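Local coordinates for DUF3863 domain-containing protein (Parabacteroides distasonis, PDB 3LM3) that is of unknown function but is probably a carbohydrate-active enzyme, a putative glycoside hydrolase or deacetylase, at residues V344-G349 with L371-H376. Sequence-based numbering, arbitrary orientation.
Sequences VERGSG and LLRDWH
Arg346 reaches across to Trp375 and lies down on its indole. From CB the chain leaves with CG anti to the carbonyl carbon (chi1 -71°) and runs extended to NE, crossing the tryptophan side chain at about a right angle. CG passes near the pyrrole nitrogen, and Arg346 CD comes down 3.6 Å from Trp375 NE1, making a CH-pi contact with the five-membered ring. NE sits above the NE1-CD1 side of that ring. Arg346 CZ is 3.7 Å from the centroid of the Trp375 five-membered ring and close to its normal, a cation-pi contact, with guanidinium and indole planes only 12° apart. Arg346 NH1 goes furthest over the ring system, 3.4 Å from Trp375 CD2 and above the middle of the indole. His376 CD2 lies over the other indole face, toward its rim. Arg346 ends strand 341-346 and Trp375 follows strand 367-374, two strands of a four-stranded antiparallel sheet; strand 357-363 runs between these two, so no hydrogen bond joins the segments directly and the side chains bridge the gap at the surface. Arg346 NH2 has Arg373 NH2 at the guanidinium edge, 3.8 Å away, the guanidinium planes 62° apart. This pairing of like charges is probably eased by Glu358 on the intervening strand, which makes salt bridges with Arg346 NE through OE1 and with Arg373 NH2 through OE2. With an alanine in place of Trp375, the Arg346 guanidinium is likely to lose its flat support and swing more freely about its Glu358 salt bridge. The Arg373 chain bends at chi3, and Trp375 CB lies over the rim of one face of its guanidinium.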
loop_
_atom_site.group_PDB
_atom_site.type_symbol
_atom_site.label_atom_id
_atom_site.label_comp_id
_atom_site.label_asym_id
_atom_site.label_seq_id
_atom_site.Cartn_x
_atom_site.Cartn_y
_atom_site.Cartn_z
ATOM N N VAL A 344 16.472 2.886 -6.224
ATOM C CA VAL A 344 17.664 2.031 -6.187
ATOM C C VAL A 344 17.787 1.464 -4.781
ATOM O O VAL A 344 17.645 2.212 -3.799
ATOM C CB VAL A 344 18.939 2.811 -6.541
ATOM C CG1 VAL A 344 20.185 1.930 -6.346
ATOM C CG2 VAL A 344 18.857 3.366 -7.958
ATOM N N GLU A 345 18.021 0.164 -4.665
ATOM C CA GLU A 345 18.180 -0.469 -3.354
ATOM C C GLU A 345 19.195 -1.574 -3.414
ATOM O O GLU A 345 19.180 -2.360 -4.339
ATOM C CB GLU A 345 16.858 -1.070 -2.900
ATOM C CG GLU A 345 16.949 -1.722 -1.517
ATOM C CD GLU A 345 15.961 -2.808 -1.258
ATOM O OE1 GLU A 345 15.019 -2.988 -2.055
ATOM O OE2 GLU A 345 16.088 -3.478 -0.183
ATOM N N ARG A 346 20.059 -1.633 -2.411
ATOM C CA ARG A 346 20.839 -2.839 -2.127
ATOM C C ARG A 346 20.269 -3.531 -0.904
ATOM O O ARG A 346 19.633 -2.904 -0.050
ATOM C CB ARG A 346 22.318 -2.547 -1.935
ATOM C CG ARG A 346 22.995 -2.174 -3.199
ATOM C CD ARG A 346 24.452 -1.833 -2.973
ATOM N NE ARG A 346 25.108 -1.632 -4.255
ATOM C CZ ARG A 346 26.432 -1.577 -4.420
ATOM N NH1 ARG A 346 27.246 -1.684 -3.383
ATOM N NH2 ARG A 346 26.921 -1.406 -5.641
ATOM N N GLY A 347 20.459 -4.841 -0.796
ATOM C CA GLY A 347 19.879 -5.563 0.335
ATOM C C GLY A 347 20.417 -5.058 1.659
ATOM O O GLY A 347 21.573 -4.616 1.745
ATOM N N SER A 348 19.602 -5.145 2.703
ATOM C CA SER A 348 20.032 -4.742 4.032
ATOM C C SER A 348 21.083 -5.659 4.608
ATOM O O SER A 348 21.789 -5.298 5.548
ATOM C CB SER A 348 18.858 -4.692 4.994
ATOM O OG SER A 348 18.298 -5.978 5.212
ATOM N N GLY A 349 21.165 -6.884 4.101
ATOM C CA GLY A 349 21.976 -7.879 4.766
ATOM C C GLY A 349 21.302 -8.610 5.907
ATOM O O GLY A 349 21.979 -9.350 6.659
ATOM N N LEU A 371 15.534 -3.821 -12.916
ATOM C CA LEU A 371 16.819 -4.405 -13.250
ATOM C C LEU A 371 17.433 -4.924 -11.944
ATOM O O LEU A 371 17.366 -4.237 -10.906
ATOM C CB LEU A 371 17.737 -3.342 -13.859
ATOM C CG LEU A 371 17.223 -2.637 -15.110
ATOM C CD1 LEU A 371 18.227 -1.540 -15.536
ATOM C CD2 LEU A 371 16.983 -3.628 -16.223
ATOM N N LEU A 372 18.038 -6.101 -11.997
ATOM C CA LEU A 372 18.633 -6.735 -10.817
ATOM C C LEU A 372 20.054 -7.137 -11.156
ATOM O O LEU A 372 20.316 -7.697 -12.248
ATOM C CB LEU A 372 17.846 -7.980 -10.441
ATOM C CG LEU A 372 18.223 -8.611 -9.098
ATOM C CD1 LEU A 372 17.839 -7.726 -7.908
ATOM C CD2 LEU A 372 17.588 -9.972 -8.966
ATOM N N ARG A 373 20.967 -6.888 -10.219
ATOM C CA ARG A 373 22.402 -7.140 -10.437
ATOM C C ARG A 373 23.023 -7.750 -9.183
ATOM O O ARG A 373 22.690 -7.344 -8.079
ATOM C CB ARG A 373 23.122 -5.849 -10.794
ATOM C CG ARG A 373 24.598 -6.016 -11.116
ATOM C CD ARG A 373 25.195 -4.740 -11.726
ATOM N NE ARG A 373 25.218 -3.599 -10.816
ATOM C CZ ARG A 373 26.263 -3.229 -10.069
ATOM N NH1 ARG A 373 27.392 -3.928 -10.108
ATOM N NH2 ARG A 373 26.180 -2.161 -9.280
ATOM N N ASP A 374 23.865 -8.763 -9.371
ATOM C CA ASP A 374 24.681 -9.361 -8.316
ATOM C C ASP A 374 25.946 -8.534 -8.286
ATOM O O ASP A 374 26.899 -8.838 -9.031
ATOM C CB ASP A 374 24.954 -10.851 -8.633
ATOM C CG ASP A 374 25.993 -11.475 -7.728
ATOM O OD1 ASP A 374 26.200 -10.953 -6.626
ATOM O OD2 ASP A 374 26.618 -12.486 -8.150
ATOM N N TRP A 375 25.993 -7.515 -7.433
ATOM C CA TRP A 375 27.107 -6.580 -7.418
ATOM C C TRP A 375 28.336 -7.166 -6.710
ATOM O O TRP A 375 29.408 -6.581 -6.802
ATOM C CB TRP A 375 26.719 -5.206 -6.847
ATOM C CG TRP A 375 26.366 -5.222 -5.396
ATOM C CD1 TRP A 375 25.135 -5.390 -4.859
ATOM C CD2 TRP A 375 27.260 -5.005 -4.310
ATOM N NE1 TRP A 375 25.211 -5.329 -3.502
ATOM C CE2 TRP A 375 26.506 -5.114 -3.130
ATOM C CE3 TRP A 375 28.637 -4.759 -4.217
ATOM C CZ2 TRP A 375 27.066 -4.953 -1.857
ATOM C CZ3 TRP A 375 29.203 -4.634 -2.942
ATOM C CH2 TRP A 375 28.416 -4.726 -1.788
ATOM N N HIS A 376 28.183 -8.317 -6.046
ATOM C CA HIS A 376 29.327 -9.012 -5.446
ATOM C C HIS A 376 30.189 -9.695 -6.487
ATOM O O HIS A 376 31.318 -10.102 -6.176
ATOM C CB HIS A 376 28.866 -10.084 -4.462
ATOM C CG HIS A 376 28.461 -9.545 -3.133
ATOM N ND1 HIS A 376 28.215 -10.365 -2.049
ATOM C CD2 HIS A 376 28.278 -8.270 -2.704
ATOM C CE1 HIS A 376 27.883 -9.613 -1.015
ATOM N NE2 HIS A 376 27.894 -8.340 -1.384
#